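Local coordinates for protein Afp2 (PDB 6RBN) that probably forms the helical contractile sheath round the inner tube of the anti-feeding prophage, a phage-tail-like injection particle, at residues A157-W162 with A175-S180; A28-A33 with S72-H77; N223-F228 with T233-A238; T114-V119 with G128-P133. All blocks are in the same frame, centred on the assembly; numbering follows the deposited sequence.

Contact 1 of 4, residues A157-W162 with A175-S180; sequences AVFYPW and AIAAAS
Ala177, with the largest share of this contact, sets its methyl over the centre of the Phe159 ring. CB stands 3.4 Å from the ring centroid and only 3° off the ring normal, a CH-pi contact in which all six ring carbons lie at nearly the same distance from the methyl. Phe159 reaches the helix from a backbone in the left-handed region, and its CG, anti to the carbonyl carbon (chi1 -64°), leads the ring out to meet Ala177. A second, looser touch comes from Ile176, whose extended branch ends with CD1 4.3 Å from Pro161 O. On the helix, the Ser180 hydroxyl turns back to donate to Ala177 O (OG to O, 2.9 Å), approaching from above the carbonyl plane, and OG also has a weak bond to Pro194 O. Beyond the pair, Phe159 also packs on Leu129 of strand 127-129 and on Ile250 of helix 250-267, so its ring lies among several elements of the interior. Packing of this kind joins the loop after strand 156-157 to helix 173-187, consistent with helix-on-sheet packing in the subtilisin-like domain of tail sheath proteins.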
loop_
_atom_site.group_PDB
_atom_site.type_symbol
_atom_site.label_atom_id
_atom_site.label_comp_id
_atom_site.label_asym_id
_atom_site.label_seq_id
_atom_site.Cartn_x
_atom_site.Cartn_y
_atom_site.Cartn_z
ATOM N N ALA C 157 40.845 -85.812 1.965
ATOM C CA ALA C 157 42.236 -86.176 2.183
ATOM C C ALA C 157 42.262 -87.478 2.972
ATOM O O ALA C 157 41.266 -87.865 3.584
ATOM C CB ALA C 157 42.999 -85.071 2.906
ATOM N N VAL C 158 43.407 -88.156 2.965
ATOM C CA VAL C 158 43.452 -89.570 3.315
ATOM C C VAL C 158 44.072 -89.820 4.687
ATOM O O VAL C 158 43.506 -90.585 5.465
ATOM C CB VAL C 158 44.171 -90.368 2.210
ATOM C CG1 VAL C 158 44.218 -91.837 2.557
ATOM C CG2 VAL C 158 43.434 -90.182 0.920
ATOM N N PHE C 159 45.227 -89.207 5.002
ATOM C CA PHE C 159 45.866 -89.290 6.325
ATOM C C PHE C 159 46.208 -90.715 6.754
ATOM O O PHE C 159 45.456 -91.303 7.524
ATOM C CB PHE C 159 45.015 -88.605 7.398
ATOM C CG PHE C 159 44.848 -87.142 7.178
ATOM C CD1 PHE C 159 45.862 -86.261 7.504
ATOM C CD2 PHE C 159 43.679 -86.643 6.633
ATOM C CE1 PHE C 159 45.712 -84.913 7.296
ATOM C CE2 PHE C 159 43.522 -85.298 6.429
ATOM C CZ PHE C 159 44.540 -84.430 6.758
ATOM N N TYR C 160 47.274 -91.306 6.183
ATOM C CA TYR C 160 47.516 -92.747 6.319
ATOM C C TYR C 160 47.723 -93.274 7.744
ATOM O O TYR C 160 46.894 -94.094 8.177
ATOM C CB TYR C 160 48.662 -93.163 5.387
ATOM C CG TYR C 160 49.319 -94.480 5.739
ATOM C CD1 TYR C 160 48.657 -95.684 5.580
ATOM C CD2 TYR C 160 50.624 -94.510 6.205
ATOM C CE1 TYR C 160 49.265 -96.877 5.906
ATOM C CE2 TYR C 160 51.242 -95.697 6.522
ATOM C CZ TYR C 160 50.559 -96.873 6.369
ATOM O OH TYR C 160 51.176 -98.057 6.686
ATOM N N PRO C 161 48.774 -92.908 8.502
ATOM C CA PRO C 161 49.198 -93.784 9.610
ATOM C C PRO C 161 48.263 -93.814 10.812
ATOM O O PRO C 161 47.926 -92.788 11.404
ATOM C CB PRO C 161 50.548 -93.182 10.032
ATOM C CG PRO C 161 50.927 -92.247 8.959
ATOM C CD PRO C 161 49.630 -91.714 8.459
ATOM N N TRP C 162 47.861 -95.029 11.175
ATOM C CA TRP C 162 46.912 -95.249 12.256
ATOM C C TRP C 162 47.535 -94.952 13.612
ATOM O O TRP C 162 48.756 -94.948 13.776
ATOM C CB TRP C 162 46.413 -96.692 12.206
ATOM C CG TRP C 162 45.402 -96.930 11.136
ATOM C CD1 TRP C 162 45.637 -97.039 9.802
ATOM C CD2 TRP C 162 44.012 -97.215 11.321
ATOM N NE1 TRP C 162 44.467 -97.293 9.133
ATOM C CE2 TRP C 162 43.455 -97.419 10.046
ATOM C CE3 TRP C 162 43.179 -97.286 12.439
ATOM C CZ2 TRP C 162 42.109 -97.692 9.856
ATOM C CZ3 TRP C 162 41.840 -97.561 12.247
ATOM C CH2 TRP C 162 41.317 -97.758 10.969
ATOM N N ALA C 175 40.554 -89.271 12.782
ATOM C CA ALA C 175 40.312 -88.561 14.028
ATOM C C ALA C 175 41.544 -87.820 14.510
ATOM O O ALA C 175 41.419 -86.831 15.239
ATOM C CB ALA C 175 39.845 -89.538 15.098
ATOM N N ILE C 176 42.731 -88.293 14.139
ATOM C CA ILE C 176 43.951 -87.550 14.425
ATOM C C ILE C 176 43.988 -86.278 13.592
ATOM O O ILE C 176 44.383 -85.209 14.074
ATOM C CB ILE C 176 45.176 -88.447 14.170
ATOM C CG1 ILE C 176 45.123 -89.674 15.076
ATOM C CG2 ILE C 176 46.464 -87.699 14.408
ATOM C CD1 ILE C 176 46.125 -90.734 14.712
ATOM N N ALA C 177 43.537 -86.362 12.342
ATOM C CA ALA C 177 43.448 -85.176 11.503
ATOM C C ALA C 177 42.311 -84.266 11.934
ATOM O O ALA C 177 42.429 -83.043 11.821
ATOM C CB ALA C 177 43.268 -85.579 10.047
ATOM N N ALA C 178 41.211 -84.831 12.432
ATOM C CA ALA C 178 40.074 -84.019 12.842
ATOM C C ALA C 178 40.332 -83.262 14.133
ATOM O O ALA C 178 39.696 -82.232 14.368
ATOM C CB ALA C 178 38.830 -84.889 12.997
ATOM N N ALA C 179 41.247 -83.743 14.974
ATOM C CA ALA C 179 41.590 -83.045 16.202
ATOM C C ALA C 179 42.650 -81.977 16.002
ATOM O O ALA C 179 42.750 -81.065 16.829
ATOM C CB ALA C 179 42.076 -84.035 17.257
ATOM N N SER C 180 43.448 -82.069 14.943
ATOM C CA SER C 180 44.340 -80.974 14.600
ATOM C C SER C 180 43.621 -79.867 13.849
ATOM O O SER C 180 44.109 -78.735 13.828
ATOM C CB SER C 180 45.516 -81.483 13.770
ATOM O OG SER C 180 45.080 -81.950 12.511
#

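Contact 2 of 4, residues A28-A33 with S72-H77; sequences AVPLFA and SLWFMH
Pro30 and Phe32 meet the same face of the Trp74 indole, each off its centre. The Pro30 ring lies over the six-membered ring, CG 3.7 Å from its centroid and 19° off the normal, a CH-pi contact, while Pro30 CD comes to 3.6 Å from Trp74 CZ2. Beside it Phe32 turns its edge to the five-membered ring in an offset edge-to-face pair, with centroids 5.5 Å apart and planes at 73°; CZ leads, 3.9 Å from Trp74 CE3. At the indole's rim, near its plane, Ala28 O is 4.0 Å from Trp74 CH2. With CG anti to the backbone N (chi1 172°), the indole extends toward the strand. Further out, Trp74 CD1 sits over the centre of the Phe75 ring, and Thr182 of helix 173-187 touches Trp74. On the strand side Pro30 rests on Cys82 and Phe32 on Leu84, both of the adjoining strand 82-86. His77 ND1 donates to Leu73 O (2.8 Å) in the imidazole plane, linking it to the backbone one turn earlier, while NE2 is hydrogen-bonded to Asn200 N. Across the interface itself the chemistry is apolar: strand 30-34 and helix 66-75 are held by dispersion, CH-pi and edge-to-face contacts, with no polar bond between the two segments.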
loop_
_atom_site.group_PDB
_atom_site.type_symbol
_atom_site.label_atom_id
_atom_site.label_comp_id
_atom_site.label_asym_id
_atom_site.label_seq_id
_atom_site.Cartn_x
_atom_site.Cartn_y
_atom_site.Cartn_z
ATOM N N ALA C 28 34.227 -76.237 12.529
ATOM C CA ALA C 28 34.550 -77.664 12.582
ATOM C C ALA C 28 33.453 -78.359 13.383
ATOM O O ALA C 28 33.551 -78.489 14.604
ATOM C CB ALA C 28 35.924 -77.894 13.190
ATOM N N VAL C 29 32.408 -78.791 12.689
ATOM C CA VAL C 29 31.356 -79.619 13.257
ATOM C C VAL C 29 31.328 -80.928 12.479
ATOM O O VAL C 29 30.819 -80.987 11.360
ATOM C CB VAL C 29 29.988 -78.914 13.213
ATOM C CG1 VAL C 29 28.901 -79.816 13.766
ATOM C CG2 VAL C 29 30.036 -77.611 13.980
ATOM N N PRO C 30 31.890 -81.996 13.031
ATOM C CA PRO C 30 32.140 -83.203 12.246
ATOM C C PRO C 30 31.010 -84.218 12.329
ATOM O O PRO C 30 30.153 -84.182 13.212
ATOM C CB PRO C 30 33.402 -83.770 12.903
ATOM C CG PRO C 30 33.226 -83.403 14.309
ATOM C CD PRO C 30 32.546 -82.068 14.343
ATOM N N LEU C 31 31.041 -85.145 11.378
ATOM C CA LEU C 31 30.198 -86.333 11.377
ATOM C C LEU C 31 31.129 -87.532 11.476
ATOM O O LEU C 31 31.948 -87.760 10.579
ATOM C CB LEU C 31 29.333 -86.393 10.116
ATOM C CG LEU C 31 28.280 -87.486 9.920
ATOM C CD1 LEU C 31 27.129 -86.947 9.126
ATOM C CD2 LEU C 31 28.849 -88.669 9.171
ATOM N N PHE C 32 31.009 -88.296 12.555
ATOM C CA PHE C 32 31.802 -89.506 12.736
ATOM C C PHE C 32 30.991 -90.699 12.251
ATOM O O PHE C 32 30.003 -91.082 12.882
ATOM C CB PHE C 32 32.208 -89.673 14.195
ATOM C CG PHE C 32 33.222 -88.678 14.654
ATOM C CD1 PHE C 32 34.567 -88.888 14.421
ATOM C CD2 PHE C 32 32.832 -87.526 15.306
ATOM C CE1 PHE C 32 35.504 -87.972 14.844
ATOM C CE2 PHE C 32 33.766 -86.611 15.733
ATOM C CZ PHE C 32 35.101 -86.832 15.497
ATOM N N ALA C 33 31.407 -91.283 11.134
ATOM C CA ALA C 33 30.714 -92.425 10.562
ATOM C C ALA C 33 31.204 -93.711 11.210
ATOM O O ALA C 33 32.414 -93.935 11.316
ATOM C CB ALA C 33 30.928 -92.481 9.050
ATOM N N SER C 72 36.790 -90.028 21.807
ATOM C CA SER C 72 37.597 -89.736 22.985
ATOM C C SER C 72 38.811 -88.887 22.635
ATOM O O SER C 72 39.263 -88.090 23.458
ATOM C CB SER C 72 38.035 -91.034 23.658
ATOM O OG SER C 72 38.915 -91.758 22.821
ATOM N N LEU C 73 39.333 -89.036 21.419
ATOM C CA LEU C 73 40.402 -88.180 20.929
ATOM C C LEU C 73 39.863 -86.852 20.416
ATOM O O LEU C 73 40.613 -85.874 20.353
ATOM C CB LEU C 73 41.174 -88.939 19.842
ATOM C CG LEU C 73 42.588 -88.617 19.351
ATOM C CD1 LEU C 73 42.628 -87.527 18.315
ATOM C CD2 LEU C 73 43.475 -88.268 20.531
ATOM N N TRP C 74 38.574 -86.795 20.074
ATOM C CA TRP C 74 37.941 -85.541 19.676
ATOM C C TRP C 74 37.746 -84.611 20.863
ATOM O O TRP C 74 38.138 -83.440 20.817
ATOM C CB TRP C 74 36.593 -85.819 19.009
ATOM C CG TRP C 74 35.795 -84.581 18.736
ATOM C CD1 TRP C 74 34.737 -84.115 19.457
ATOM C CD2 TRP C 74 35.991 -83.649 17.671
ATOM N NE1 TRP C 74 34.265 -82.952 18.911
ATOM C CE2 TRP C 74 35.017 -82.645 17.811
ATOM C CE3 TRP C 74 36.896 -83.568 16.613
ATOM C CZ2 TRP C 74 34.927 -81.572 16.938
ATOM C CZ3 TRP C 74 36.794 -82.513 15.743
ATOM C CH2 TRP C 74 35.823 -81.526 15.909
ATOM N N PHE C 75 37.122 -85.108 21.933
ATOM C CA PHE C 75 36.723 -84.237 23.028
ATOM C C PHE C 75 37.875 -83.823 23.927
ATOM O O PHE C 75 37.725 -82.869 24.694
ATOM C CB PHE C 75 35.640 -84.897 23.880
ATOM C CG PHE C 75 34.307 -84.986 23.204
ATOM C CD1 PHE C 75 33.543 -83.849 23.014
ATOM C CD2 PHE C 75 33.792 -86.204 22.811
ATOM C CE1 PHE C 75 32.315 -83.925 22.402
ATOM C CE2 PHE C 75 32.563 -86.284 22.203
ATOM C CZ PHE C 75 31.822 -85.145 22.005
ATOM N N MET C 76 39.016 -84.500 23.858
ATOM C CA MET C 76 40.150 -84.124 24.687
ATOM C C MET C 76 41.010 -83.040 24.056
ATOM O O MET C 76 42.058 -82.702 24.611
ATOM C CB MET C 76 41.008 -85.348 25.011
ATOM C CG MET C 76 41.718 -85.961 23.839
ATOM S SD MET C 76 42.693 -87.394 24.330
ATOM C CE MET C 76 44.020 -86.598 25.230
ATOM N N HIS C 77 40.597 -82.488 22.919
ATOM C CA HIS C 77 41.262 -81.361 22.284
ATOM C C HIS C 77 40.279 -80.222 22.069
ATOM O O HIS C 77 40.257 -79.585 21.016
ATOM C CB HIS C 77 41.898 -81.779 20.965
ATOM C CG HIS C 77 42.969 -82.805 21.125
ATOM N ND1 HIS C 77 42.709 -84.156 21.096
ATOM C CD2 HIS C 77 44.297 -82.680 21.348
ATOM C CE1 HIS C 77 43.835 -84.821 21.284
ATOM N NE2 HIS C 77 44.811 -83.948 21.441
#

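Contact 3 of 4, residues N223-F228 with T233-A238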
loop_
_atom_site.group_PDB
_atom_site.type_symbol
_atom_site.label_atom_id
_atom_site.label_comp_id
_atom_site.label_asym_id
_atom_site.label_seq_id
_atom_site.Cartn_x
_atom_site.Cartn_y
_atom_site.Cartn_z
ATOM N N ASN C 223 49.233 -87.749 2.910
ATOM C CA ASN C 223 49.234 -86.824 4.066
ATOM C C ASN C 223 49.613 -87.514 5.379
ATOM O O ASN C 223 48.778 -87.713 6.262
ATOM C CB ASN C 223 47.893 -86.099 4.214
ATOM C CG ASN C 223 47.686 -85.040 3.167
ATOM O OD1 ASN C 223 48.605 -84.300 2.831
ATOM N ND2 ASN C 223 46.472 -84.951 2.648
ATOM N N MET C 224 50.883 -87.910 5.482
ATOM C CA MET C 224 51.473 -88.601 6.629
ATOM C C MET C 224 51.211 -88.000 8.006
ATOM O O MET C 224 50.993 -86.794 8.145
ATOM C CB MET C 224 52.981 -88.677 6.438
ATOM C CG MET C 224 53.469 -89.862 5.659
ATOM S SD MET C 224 52.733 -90.130 4.053
ATOM C CE MET C 224 51.864 -91.633 4.411
ATOM N N ILE C 225 51.235 -88.854 9.025
ATOM C CA ILE C 225 51.164 -88.464 10.428
ATOM C C ILE C 225 52.465 -88.921 11.065
ATOM O O ILE C 225 52.692 -90.126 11.232
ATOM C CB ILE C 225 49.957 -89.085 11.140
ATOM C CG1 ILE C 225 48.656 -88.600 10.509
ATOM C CG2 ILE C 225 49.984 -88.764 12.619
ATOM C CD1 ILE C 225 47.443 -89.324 11.008
ATOM N N ARG C 226 53.325 -87.973 11.417
ATOM C CA ARG C 226 54.683 -88.275 11.836
ATOM C C ARG C 226 54.947 -87.664 13.201
ATOM O O ARG C 226 54.272 -86.728 13.627
ATOM C CB ARG C 226 55.692 -87.752 10.813
ATOM C CG ARG C 226 55.631 -88.453 9.481
ATOM C CD ARG C 226 56.581 -87.812 8.507
ATOM N NE ARG C 226 57.949 -87.890 8.992
ATOM C CZ ARG C 226 58.973 -87.276 8.419
ATOM N NH1 ARG C 226 58.781 -86.548 7.332
ATOM N NH2 ARG C 226 60.188 -87.394 8.929
ATOM N N THR C 227 55.953 -88.187 13.890
ATOM C CA THR C 227 56.369 -87.649 15.176
ATOM C C THR C 227 57.735 -86.989 15.036
ATOM O O THR C 227 58.576 -87.437 14.251
ATOM C CB THR C 227 56.379 -88.734 16.260
ATOM O OG1 THR C 227 56.771 -88.160 17.512
ATOM C CG2 THR C 227 57.294 -89.899 15.906
ATOM N N PHE C 228 57.920 -85.884 15.749
ATOM C CA PHE C 228 59.156 -85.119 15.730
ATOM C C PHE C 228 59.567 -84.791 17.156
ATOM O O PHE C 228 58.716 -84.495 18.000
ATOM C CB PHE C 228 58.997 -83.822 14.934
ATOM C CG PHE C 228 58.756 -84.031 13.470
ATOM C CD1 PHE C 228 59.808 -84.284 12.610
ATOM C CD2 PHE C 228 57.476 -83.966 12.951
ATOM C CE1 PHE C 228 59.587 -84.471 11.264
ATOM C CE2 PHE C 228 57.251 -84.155 11.604
ATOM C CZ PHE C 228 58.308 -84.408 10.763
ATOM N N THR C 233 54.309 -85.506 17.417
ATOM C CA THR C 233 53.212 -86.207 16.710
ATOM C C THR C 233 52.182 -85.261 16.069
ATOM O O THR C 233 51.029 -85.154 16.477
ATOM C CB THR C 233 52.550 -87.314 17.567
ATOM O OG1 THR C 233 51.491 -87.928 16.820
ATOM C CG2 THR C 233 52.043 -86.898 18.964
ATOM N N VAL C 234 52.642 -84.564 15.034
ATOM C CA VAL C 234 51.799 -83.694 14.221
ATOM C C VAL C 234 51.369 -84.451 12.972
ATOM O O VAL C 234 51.904 -85.519 12.674
ATOM C CB VAL C 234 52.551 -82.409 13.844
ATOM C CG1 VAL C 234 52.969 -81.662 15.085
ATOM C CG2 VAL C 234 53.761 -82.741 13.000
ATOM N N VAL C 235 50.391 -83.931 12.239
ATOM C CA VAL C 235 50.153 -84.452 10.897
ATOM C C VAL C 235 51.069 -83.706 9.934
ATOM O O VAL C 235 51.420 -82.545 10.151
ATOM C CB VAL C 235 48.668 -84.354 10.487
ATOM C CG1 VAL C 235 47.798 -85.119 11.465
ATOM C CG2 VAL C 235 48.205 -82.936 10.400
ATOM N N TRP C 236 51.520 -84.383 8.887
ATOM C CA TRP C 236 52.593 -83.845 8.056
ATOM C C TRP C 236 52.157 -83.932 6.599
ATOM O O TRP C 236 52.301 -84.975 5.957
ATOM C CB TRP C 236 53.892 -84.599 8.310
ATOM C CG TRP C 236 55.104 -83.936 7.762
ATOM C CD1 TRP C 236 55.814 -84.301 6.663
ATOM C CD2 TRP C 236 55.760 -82.788 8.300
ATOM N NE1 TRP C 236 56.873 -83.451 6.480
ATOM C CE2 TRP C 236 56.860 -82.510 7.473
ATOM C CE3 TRP C 236 55.520 -81.962 9.402
ATOM C CZ2 TRP C 236 57.720 -81.445 7.713
ATOM C CZ3 TRP C 236 56.372 -80.909 9.634
ATOM C CH2 TRP C 236 57.461 -80.658 8.795
ATOM N N GLY C 237 51.626 -82.832 6.086
ATOM C CA GLY C 237 51.079 -82.786 4.742
ATOM C C GLY C 237 49.745 -82.075 4.802
ATOM O O GLY C 237 48.988 -82.199 5.765
ATOM N N ALA C 238 49.450 -81.308 3.751
ATOM C CA ALA C 238 48.222 -80.525 3.747
ATOM C C ALA C 238 47.526 -80.518 2.392
ATOM O O ALA C 238 46.842 -79.544 2.075
ATOM C CB ALA C 238 48.499 -79.084 4.178
#
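Ile225 and Val235 are cross-strand neighbours in a non-hydrogen-bonded antiparallel pair, CA atoms 4.2 Å apart, and Arg226 with Val234 forms the hydrogen-bonded pair next to it. Arg226 N donates to Val234 O (3.1 Å), and Trp236 N gives a second bond to Met224 O. The two short strands, joined by a brief connection, form a beta hairpin. On one face Ile225 CG1 and Val235 CG1 lie side by side, and both residues pack on Ile176 of helix 173-187. The other face carries Arg226, Val234 and, beyond the strands, an aromatic pair: Phe228 directs its edge to the face of Trp236, with the Phe228 and Trp236 six-membered-ring centroids 4.8 Å apart and planes at 53°. Phe228 CD2 also meets Val234 CG2. The Arg226 chain, bent at chi3, swings its guanidinium above the indole, CZ 5.0 Å from the five-membered ring centroid of Trp236, in a cation-pi contact; the guanidinium and indole planes stand 76° apart, and Phe228 CZ lies over the guanidinium. Gly237, whose backbone angles call for glycine, lies beside Asn223 OD1, while Asn223 ND2 is hydrogen-bonded to Arg239 O. Trp236 also packs on Gly9 of a neighbouring subunit. Arg226 thus has two partners for its charge, the Asp210 carboxylate, salt-bridged to NH1, and the Trp236 face.

Contact 4 of 4, residues T114-V119 with G128-P133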
loop_
_atom_site.group_PDB
_atom_site.type_symbol
_atom_site.label_atom_id
_atom_site.label_comp_id
_atom_site.label_asym_id
_atom_site.label_seq_id
_atom_site.Cartn_x
_atom_site.Cartn_y
_atom_site.Cartn_z
ATOM N N THR C 114 31.098 -93.875 -1.228
ATOM C CA THR C 114 30.034 -93.722 -2.210
ATOM C C THR C 114 28.934 -92.779 -1.743
ATOM O O THR C 114 28.147 -92.317 -2.572
ATOM C CB THR C 114 29.430 -95.082 -2.571
ATOM O OG1 THR C 114 28.467 -94.912 -3.616
ATOM C CG2 THR C 114 28.761 -95.717 -1.370
ATOM N N ALA C 115 28.866 -92.482 -0.449
ATOM C CA ALA C 115 27.956 -91.471 0.064
ATOM C C ALA C 115 28.631 -90.124 0.259
ATOM O O ALA C 115 27.938 -89.116 0.420
ATOM C CB ALA C 115 27.337 -91.933 1.385
ATOM N N PHE C 116 29.964 -90.092 0.272
ATOM C CA PHE C 116 30.687 -88.830 0.190
ATOM C C PHE C 116 30.459 -88.162 -1.158
ATOM O O PHE C 116 30.139 -86.973 -1.223
ATOM C CB PHE C 116 32.175 -89.074 0.422
ATOM C CG PHE C 116 33.018 -87.857 0.279
ATOM C CD1 PHE C 116 33.039 -86.899 1.270
ATOM C CD2 PHE C 116 33.804 -87.675 -0.844
ATOM C CE1 PHE C 116 33.818 -85.781 1.137
ATOM C CE2 PHE C 116 34.580 -86.559 -0.977
ATOM C CZ PHE C 116 34.589 -85.613 0.011
ATOM N N THR C 117 30.607 -88.919 -2.245
ATOM C CA THR C 117 30.452 -88.366 -3.585
ATOM C C THR C 117 29.005 -88.034 -3.930
ATOM O O THR C 117 28.771 -87.354 -4.934
ATOM C CB THR C 117 31.024 -89.337 -4.616
ATOM O OG1 THR C 117 30.966 -88.743 -5.918
ATOM C CG2 THR C 117 30.243 -90.636 -4.621
ATOM N N THR C 118 28.039 -88.497 -3.137
ATOM C CA THR C 118 26.654 -88.082 -3.330
ATOM C C THR C 118 26.448 -86.647 -2.866
ATOM O O THR C 118 25.935 -85.810 -3.617
ATOM C CB THR C 118 25.716 -89.029 -2.585
ATOM O OG1 THR C 118 25.863 -90.354 -3.108
ATOM C CG2 THR C 118 24.277 -88.587 -2.741
ATOM N N VAL C 119 26.856 -86.339 -1.633
ATOM C CA VAL C 119 26.613 -85.010 -1.082
ATOM C C VAL C 119 27.543 -83.955 -1.666
ATOM O O VAL C 119 27.261 -82.759 -1.538
ATOM C CB VAL C 119 26.730 -85.019 0.452
ATOM C CG1 VAL C 119 25.714 -85.967 1.049
ATOM C CG2 VAL C 119 28.124 -85.400 0.886
ATOM N N GLY C 128 35.830 -84.131 3.535
ATOM C CA GLY C 128 35.952 -85.486 4.034
ATOM C C GLY C 128 37.347 -85.812 4.536
ATOM O O GLY C 128 38.344 -85.333 4.015
ATOM N N LEU C 129 37.398 -86.649 5.568
ATOM C CA LEU C 129 38.651 -87.082 6.180
ATOM C C LEU C 129 38.656 -88.607 6.155
ATOM O O LEU C 129 37.990 -89.247 6.972
ATOM C CB LEU C 129 38.778 -86.542 7.598
ATOM C CG LEU C 129 38.806 -85.020 7.731
ATOM C CD1 LEU C 129 38.805 -84.614 9.187
ATOM C CD2 LEU C 129 40.001 -84.438 7.011
ATOM N N PHE C 130 39.393 -89.187 5.215
ATOM C CA PHE C 130 39.343 -90.619 4.960
ATOM C C PHE C 130 40.451 -91.314 5.755
ATOM O O PHE C 130 40.991 -90.740 6.701
ATOM C CB PHE C 130 39.399 -90.863 3.454
ATOM C CG PHE C 130 38.317 -90.148 2.708
ATOM C CD1 PHE C 130 36.996 -90.509 2.877
ATOM C CD2 PHE C 130 38.621 -89.128 1.827
ATOM C CE1 PHE C 130 35.996 -89.857 2.198
ATOM C CE2 PHE C 130 37.623 -88.476 1.140
ATOM C CZ PHE C 130 36.310 -88.841 1.328
ATOM N N ASP C 131 40.754 -92.570 5.436
ATOM C CA ASP C 131 41.739 -93.341 6.182
ATOM C C ASP C 131 42.701 -94.028 5.232
ATOM O O ASP C 131 42.341 -94.378 4.108
ATOM C CB ASP C 131 41.094 -94.415 7.057
ATOM C CG ASP C 131 40.406 -93.849 8.260
ATOM O OD1 ASP C 131 40.838 -92.792 8.751
ATOM O OD2 ASP C 131 39.438 -94.473 8.722
ATOM N N GLY C 132 43.920 -94.245 5.707
ATOM C CA GLY C 132 44.857 -95.090 5.013
ATOM C C GLY C 132 44.652 -96.536 5.411
ATOM O O GLY C 132 43.800 -96.850 6.248
ATOM N N PRO C 133 45.413 -97.447 4.803
ATOM C CA PRO C 133 45.306 -98.863 5.175
ATOM C C PRO C 133 45.807 -99.122 6.584
ATOM O O PRO C 133 46.718 -98.453 7.076
ATOM C CB PRO C 133 46.188 -99.567 4.140
ATOM C CG PRO C 133 46.208 -98.643 2.983
ATOM C CD PRO C 133 46.193 -97.269 3.569
#
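Phe116 of helix 112-122 meets Phe130 and Gly128. Beginning at Thr114, the backbone O accepts a bond from the hydroxyl of Thr118 one turn on (OG1 to O, 3.1 Å) in the carbonyl plane, a link internal to the helix. Ala115 and, a turn later, Val119 turn to helix 90-97, touching Ile90 and Ala91 respectively. Between them comes Phe116. Its CG lies anti to the backbone N (chi1 177°), which carries the ring over to the strand, where Phe130 drives its outermost carbon CZ at the middle of the Phe116 face, 3.4 Å above the plane. The rings make an almost exact T-shaped pair, with centroids 4.8 Å apart and planes at 88°; the closest atoms are Phe116 CD2 and Phe130 CZ, at 3.5 Å. Further round the ring, Phe116 CE1 is 3.5 Å from Gly128 N, an approach to the strand backbone made at a residue with no side chain. Phe130 in turn has Tyr113 as another ring partner, and Phe116 also packs on Ile126 and Phe155. The contact belongs to the beta-alpha-beta unit of strands 102-105 and 127-129 with helix 112-122, whose two strands run parallel in the mixed sheet. Its chemistry is that of an aromatic cluster: the partly positive ring edge of Phe130 meets the electron-rich face of Phe116, so the two elements are joined by dispersion and a weak electrostatic fit, without polar bonds between the two segments.

In the fold
From the N terminus the contacts close in series, and none nests in or crosses another. Contact 2 shuts first, after a 38-residue excursion, fixing strand 30-34 to helix 66-75. Contact 4 closes a short loop within the beta-alpha-beta unit and reaches the same mixed sheet, though its nearest atoms stay about 7 Å from those of contact 2. Contact 1 then joins the loop after strand 156-157 to helix 173-187, and contact 3 closes a hairpin that packs against it. Contact 1 is the hub: it touches contact 2 through Ala178 and Trp74, contact 4 through Ala157 and Phe130, and contact 3 through Pro161 and Ile225, whereas the other three do not touch each other.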